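PBP5 (Haemophilus influenzae, PDB 3A3J) removes C-terminal D-alanyl residues from the sugar-peptide precursors of the bacterial cell wall, as a serine-type D-Ala-D-Ala carboxypeptidase. Local coordinates at residues S266-Y271 with K307-P312; G281-H286 with Q337-V342. All blocks are in the same frame, centred on the assembly; numbering follows the deposited sequence.

Contact 1. Residues S266-Y271 with K307-P312; sequences SEQRVY and KNLQAP
The ring of Y271 comes up against N308 with its CD1/CE1 side. CE1 lies 3.3 Å from CB of N308. The N308 amide plane is turned 66° from the ring, so the two do not stack; the closest approach is by CB. L309 O sits at the ring edge, near its plane. The torsion that sets CG of Y271 beside its own backbone N (chi1 -72°) keeps the ring next to this carbonyl, because the same N-H donates to it. That bond, Y271 N to L309 O, is 2.7 Å long and lies in the carbonyl plane. One step on, A311 N donates to Y271 O at 3.1 Å. CG of Q310 also rests near Y271 O, at 3.5 Å.

L309 turns to the other face of the sheet, with V270. There CD1 of L309 touches CG of Q268 at 3.7 Å, and the two side chains cross at about a right angle. V278 of the neighbouring strand also packs on L309. CG1 of V270 reaches CB of A311 at 4.2 Å. Where the strands draw apart, a water bridges them. It donates to R269 O and accepts from L309 N.

The contact is a short parallel pairing, with Y271 opposite Q310. It adds the brief edge strand 309-310 to strand 264-271 in the mixed beta sheet of the C-terminal domain, away from the catalytic residues.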
loop_
_atom_site.group_PDB
_atom_site.type_symbol
_atom_site.label_atom_id
_atom_site.label_comp_id
_atom_site.label_asym_id
_atom_site.label_seq_id
_atom_site.Cartn_x
_atom_site.Cartn_y
_atom_site.Cartn_z
ATOM N N SER A 266 -12.515 -29.073 -3.183
ATOM C CA SER A 266 -13.712 -29.680 -3.728
ATOM C C SER A 266 -13.325 -30.670 -4.808
ATOM O O SER A 266 -12.244 -30.562 -5.405
ATOM C CB SER A 266 -14.550 -28.584 -4.365
ATOM O OG SER A 266 -15.760 -29.102 -4.788
ATOM N N GLU A 267 -14.220 -31.608 -5.093
ATOM C CA GLU A 267 -14.031 -32.523 -6.231
ATOM C C GLU A 267 -15.243 -32.409 -7.134
ATOM O O GLU A 267 -16.400 -32.391 -6.657
ATOM C CB GLU A 267 -13.840 -33.966 -5.780
ATOM C CG GLU A 267 -13.223 -34.878 -6.848
ATOM C CD GLU A 267 -13.342 -36.359 -6.484
ATOM O OE1 GLU A 267 -13.074 -36.735 -5.326
ATOM O OE2 GLU A 267 -13.751 -37.158 -7.359
ATOM N N GLN A 268 -15.002 -32.311 -8.433
ATOM C CA GLN A 268 -16.095 -32.101 -9.354
ATOM C C GLN A 268 -16.017 -33.119 -10.507
ATOM O O GLN A 268 -14.913 -33.436 -11.014
ATOM C CB GLN A 268 -15.950 -30.699 -9.931
ATOM C CG GLN A 268 -17.014 -30.318 -10.895
ATOM C CD GLN A 268 -18.141 -29.567 -10.229
ATOM O OE1 GLN A 268 -18.282 -29.574 -8.999
ATOM N NE2 GLN A 268 -18.955 -28.895 -11.042
ATOM N N ARG A 269 -17.185 -33.602 -10.942
ATOM C CA ARG A 269 -17.237 -34.637 -11.966
ATOM C C ARG A 269 -16.772 -33.983 -13.279
ATOM O O ARG A 269 -17.044 -32.822 -13.521
ATOM C CB ARG A 269 -18.688 -35.168 -12.061
ATOM C CG ARG A 269 -19.048 -35.806 -13.418
ATOM C CD ARG A 269 -20.220 -36.843 -13.349
ATOM N NE ARG A 269 -19.780 -38.171 -13.825
ATOM C CZ ARG A 269 -20.575 -39.198 -14.164
ATOM N NH1 ARG A 269 -21.895 -39.100 -14.115
ATOM N NH2 ARG A 269 -20.037 -40.345 -14.570
ATOM N N VAL A 270 -16.065 -34.715 -14.115
ATOM C CA VAL A 270 -15.660 -34.226 -15.453
ATOM C C VAL A 270 -16.159 -35.188 -16.585
ATOM O O VAL A 270 -16.072 -36.423 -16.445
ATOM C CB VAL A 270 -14.135 -34.147 -15.545
ATOM C CG1 VAL A 270 -13.683 -33.571 -16.936
ATOM C CG2 VAL A 270 -13.626 -33.260 -14.425
ATOM N N TYR A 271 -16.634 -34.635 -17.701
ATOM C CA TYR A 271 -17.166 -35.470 -18.786
ATOM C C TYR A 271 -16.119 -35.695 -19.853
ATOM O O TYR A 271 -15.438 -34.748 -20.299
ATOM C CB TYR A 271 -18.425 -34.826 -19.392
ATOM C CG TYR A 271 -19.560 -34.956 -18.425
ATOM C CD1 TYR A 271 -19.764 -34.012 -17.436
ATOM C CD2 TYR A 271 -20.349 -36.088 -18.431
ATOM C CE1 TYR A 271 -20.774 -34.162 -16.503
ATOM C CE2 TYR A 271 -21.354 -36.261 -17.539
ATOM C CZ TYR A 271 -21.576 -35.284 -16.562
ATOM O OH TYR A 271 -22.605 -35.458 -15.661
ATOM N N LYS A 307 -22.579 -25.858 -16.634
ATOM C CA LYS A 307 -23.294 -26.780 -15.780
ATOM C C LYS A 307 -22.418 -27.915 -15.309
ATOM O O LYS A 307 -22.412 -28.240 -14.137
ATOM C CB LYS A 307 -24.525 -27.310 -16.502
ATOM C CG LYS A 307 -25.415 -26.179 -17.002
ATOM C CD LYS A 307 -26.709 -26.721 -17.637
ATOM C CE LYS A 307 -27.883 -25.729 -17.432
ATOM N NZ LYS A 307 -27.439 -24.312 -17.640
ATOM N N ASN A 308 -21.690 -28.538 -16.216
ATOM C CA ASN A 308 -20.809 -29.609 -15.808
ATOM C C ASN A 308 -19.479 -29.282 -16.433
ATOM O O ASN A 308 -19.371 -28.303 -17.197
ATOM C CB ASN A 308 -21.271 -30.945 -16.346
ATOM C CG ASN A 308 -22.547 -30.832 -17.110
ATOM O OD1 ASN A 308 -23.634 -30.756 -16.530
ATOM N ND2 ASN A 308 -22.437 -30.814 -18.434
ATOM N N LEU A 309 -18.461 -30.057 -16.117
ATOM C CA LEU A 309 -17.157 -29.738 -16.654
ATOM C C LEU A 309 -16.863 -30.759 -17.727
ATOM O O LEU A 309 -17.007 -31.962 -17.515
ATOM C CB LEU A 309 -16.089 -29.826 -15.556
ATOM C CG LEU A 309 -16.108 -28.714 -14.513
ATOM C CD1 LEU A 309 -14.943 -28.948 -13.584
ATOM C CD2 LEU A 309 -16.048 -27.295 -15.163
ATOM N N GLN A 310 -16.411 -30.286 -18.860
ATOM C CA GLN A 310 -15.896 -31.187 -19.883
ATOM C C GLN A 310 -14.397 -31.052 -20.178
ATOM O O GLN A 310 -13.911 -29.947 -20.412
ATOM C CB GLN A 310 -16.668 -30.937 -21.165
ATOM C CG GLN A 310 -16.379 -31.991 -22.278
ATOM C CD GLN A 310 -17.308 -31.773 -23.439
ATOM O OE1 GLN A 310 -18.420 -31.341 -23.236
ATOM N NE2 GLN A 310 -16.856 -32.027 -24.647
ATOM N N ALA A 311 -13.695 -32.174 -20.206
ATOM C CA ALA A 311 -12.275 -32.235 -20.647
ATOM C C ALA A 311 -12.137 -31.656 -22.051
ATOM O O ALA A 311 -13.148 -31.559 -22.771
ATOM C CB ALA A 311 -11.731 -33.672 -20.597
ATOM N N PRO A 312 -10.921 -31.170 -22.445
ATOM C CA PRO A 312 -9.671 -31.059 -21.686
ATOM C C PRO A 312 -9.776 -29.957 -20.629
ATOM O O PRO A 312 -10.388 -28.915 -20.863
ATOM C CB PRO A 312 -8.643 -30.642 -22.782
ATOM C CG PRO A 312 -9.424 -29.766 -23.688
ATOM C CD PRO A 312 -10.802 -30.468 -23.755
HETATM O O HOH W 1 -18.933 -31.136 -13.801
#

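Contact 2. Residues G281-H286 with Q337-V342; sequences GAFMDH and QVMNDV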
loop_
_atom_site.group_PDB
_atom_site.type_symbol
_atom_site.label_atom_id
_atom_site.label_comp_id
_atom_site.label_asym_id
_atom_site.label_seq_id
_atom_site.Cartn_x
_atom_site.Cartn_y
_atom_site.Cartn_z
ATOM N N GLY A 281 -10.143 -25.541 -6.446
ATOM C CA GLY A 281 -9.618 -24.709 -5.362
ATOM C C GLY A 281 -9.156 -23.396 -5.940
ATOM O O GLY A 281 -9.747 -22.928 -6.939
ATOM N N ALA A 282 -8.095 -22.827 -5.329
ATOM C CA ALA A 282 -7.477 -21.533 -5.720
ATOM C C ALA A 282 -5.953 -21.625 -5.540
ATOM O O ALA A 282 -5.442 -22.242 -4.601
ATOM C CB ALA A 282 -8.054 -20.353 -4.912
ATOM N N PHE A 283 -5.218 -21.081 -6.495
ATOM C CA PHE A 283 -3.763 -21.102 -6.398
ATOM C C PHE A 283 -3.225 -19.888 -5.588
ATOM O O PHE A 283 -2.014 -19.776 -5.360
ATOM C CB PHE A 283 -3.110 -21.272 -7.794
ATOM C CG PHE A 283 -3.164 -22.697 -8.297
ATOM C CD1 PHE A 283 -2.350 -23.694 -7.718
ATOM C CD2 PHE A 283 -4.112 -23.074 -9.235
ATOM C CE1 PHE A 283 -2.420 -25.041 -8.141
ATOM C CE2 PHE A 283 -4.203 -24.382 -9.673
ATOM C CZ PHE A 283 -3.349 -25.384 -9.122
ATOM N N MET A 284 -4.126 -19.003 -5.159
ATOM C CA MET A 284 -3.739 -17.943 -4.209
ATOM C C MET A 284 -4.720 -17.787 -3.054
ATOM O O MET A 284 -5.935 -18.128 -3.190
ATOM C CB MET A 284 -3.581 -16.618 -4.925
ATOM C CG MET A 284 -2.103 -16.388 -5.398
ATOM S SD MET A 284 -1.737 -14.681 -6.008
ATOM C CE MET A 284 -2.020 -13.659 -4.521
ATOM N N ASP A 285 -4.190 -17.286 -1.931
ATOM C CA ASP A 285 -4.979 -17.007 -0.712
ATOM C C ASP A 285 -6.057 -16.031 -1.045
ATOM O O ASP A 285 -5.918 -15.318 -1.991
ATOM C CB ASP A 285 -4.093 -16.346 0.333
ATOM C CG ASP A 285 -3.211 -17.322 1.047
ATOM O OD1 ASP A 285 -3.301 -18.535 0.787
ATOM O OD2 ASP A 285 -2.439 -16.860 1.905
ATOM N N HIS A 286 -7.140 -16.000 -0.283
ATOM C CA HIS A 286 -8.178 -15.010 -0.495
ATOM C C HIS A 286 -8.723 -14.643 0.873
ATOM O O HIS A 286 -8.684 -15.483 1.787
ATOM C CB HIS A 286 -9.344 -15.564 -1.322
ATOM C CG HIS A 286 -10.300 -14.506 -1.763
ATOM N ND1 HIS A 286 -10.167 -13.832 -2.960
ATOM C CD2 HIS A 286 -11.393 -13.978 -1.156
ATOM C CE1 HIS A 286 -11.128 -12.920 -3.066
ATOM N NE2 HIS A 286 -11.882 -12.985 -1.978
ATOM N N GLN A 337 -10.623 -22.496 -9.401
ATOM C CA GLN A 337 -9.832 -23.035 -10.478
ATOM C C GLN A 337 -9.701 -24.533 -10.412
ATOM O O GLN A 337 -9.854 -25.168 -9.362
ATOM C CB GLN A 337 -8.409 -22.420 -10.516
ATOM C CG GLN A 337 -8.323 -20.902 -10.520
ATOM C CD GLN A 337 -6.929 -20.446 -10.036
ATOM O OE1 GLN A 337 -6.715 -20.261 -8.834
ATOM N NE2 GLN A 337 -5.961 -20.361 -10.963
ATOM N N VAL A 338 -9.394 -25.095 -11.570
ATOM C CA VAL A 338 -9.071 -26.495 -11.680
ATOM C C VAL A 338 -7.622 -26.647 -11.132
ATOM O O VAL A 338 -6.749 -25.828 -11.426
ATOM C CB VAL A 338 -9.188 -26.887 -13.206
ATOM C CG1 VAL A 338 -8.585 -28.277 -13.501
ATOM C CG2 VAL A 338 -10.679 -26.735 -13.701
ATOM N N MET A 339 -7.371 -27.676 -10.342
ATOM C CA MET A 339 -6.116 -27.801 -9.594
ATOM C C MET A 339 -5.145 -28.778 -10.246
ATOM O O MET A 339 -3.935 -28.685 -10.031
ATOM C CB MET A 339 -6.378 -28.310 -8.180
ATOM C CG MET A 339 -7.356 -27.489 -7.421
ATOM S SD MET A 339 -6.818 -25.757 -7.166
ATOM C CE MET A 339 -7.338 -24.958 -8.649
ATOM N N ASN A 340 -5.679 -29.745 -11.002
ATOM C CA ASN A 340 -4.838 -30.659 -11.781
ATOM C C ASN A 340 -5.277 -30.700 -13.259
ATOM O O ASN A 340 -6.456 -30.385 -13.573
ATOM C CB ASN A 340 -4.763 -32.057 -11.113
ATOM C CG ASN A 340 -5.792 -32.256 -9.921
ATOM O OD1 ASN A 340 -7.035 -32.497 -10.116
ATOM N ND2 ASN A 340 -5.259 -32.208 -8.687
ATOM N N ASP A 341 -4.351 -31.025 -14.174
ATOM C CA ASP A 341 -4.692 -31.148 -15.606
ATOM C C ASP A 341 -5.674 -32.338 -15.819
ATOM O O ASP A 341 -5.532 -33.359 -15.140
ATOM C CB ASP A 341 -3.459 -31.414 -16.457
ATOM C CG ASP A 341 -2.746 -30.153 -16.919
ATOM O OD1 ASP A 341 -3.311 -29.027 -16.901
ATOM O OD2 ASP A 341 -1.576 -30.319 -17.342
ATOM N N VAL A 342 -6.664 -32.171 -16.714
ATOM C CA VAL A 342 -7.474 -33.291 -17.246
ATOM C C VAL A 342 -7.480 -33.253 -18.804
ATOM O O VAL A 342 -8.043 -32.345 -19.451
ATOM C CB VAL A 342 -8.919 -33.299 -16.695
ATOM C CG1 VAL A 342 -9.719 -34.532 -17.214
ATOM C CG2 VAL A 342 -8.875 -33.362 -15.214
#
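G281 and Q337 pair backbone to backbone. Q337 N donates to G281 O at 2.6 Å, nearly straight and close to the line of the C=O bond. G281 N donates in return to Q337 O, though the position of that oxygen is less sure. Having no side chain, G281 is approached closely by the bent side chain of M339, whose SD stands 3.4 Å from G281 N.

A282 follows, with its backbone bonded to G262. Its CB points away from 337-342, and its side chain packs on L259 of strand 253-259. Its CA still passes 3.4 Å from OE1 of Q337.

At F283 the backbone N donates to OE1 of Q337 at 2.9 Å, in a nearly straight bond. The donor approaches tilted 30° from the amide plane. The other end of this amide is held too, since NE2 of Q337 bonds to G316 O. With both ends bonded, the amide's rotation is fixed. The F283 ring stands almost perpendicular to it, the planes 84° apart, with NE2 at the ring edge. CG of F283 lies beside its own backbone N (chi1 -78°), and the ring runs back toward 337-339. There V338 O is near the ring edge, 3.4 Å from CE2. M339 O also lies at the edge, in the plane of the ring. SD of M339 sits over one face, 4.2 Å from the ring centroid.

This is an antiparallel hydrogen-bonded pair at the end of two neighbouring strands, 277-281 and 329-338. A side-chain amide extends the pairing into the departing loop, and a Met-aromatic contact packs beside it, all within the beta-rich C-terminal domain.

Overall arrangement
Both contacts belong to the C-terminal domain and to one mixed sheet, with centres about 14 Å apart. Strand 264-271 of contact 1 is followed in the sheet by strand 277-281, where contact 2 starts, and then by strand 329-338. Contact 1 therefore lies at the edge where strand 309-310 is added, and contact 2 lies further in. Along the chain their segments alternate: 266-271, 281-286, 307-312, 337-342. The two meet at V342, whose CG1 packs against A311 CB and V270 CG1. Together they bring four separated parts of the chain side by side in one domain, away from the annotated residues S36, K39, S99 and K202.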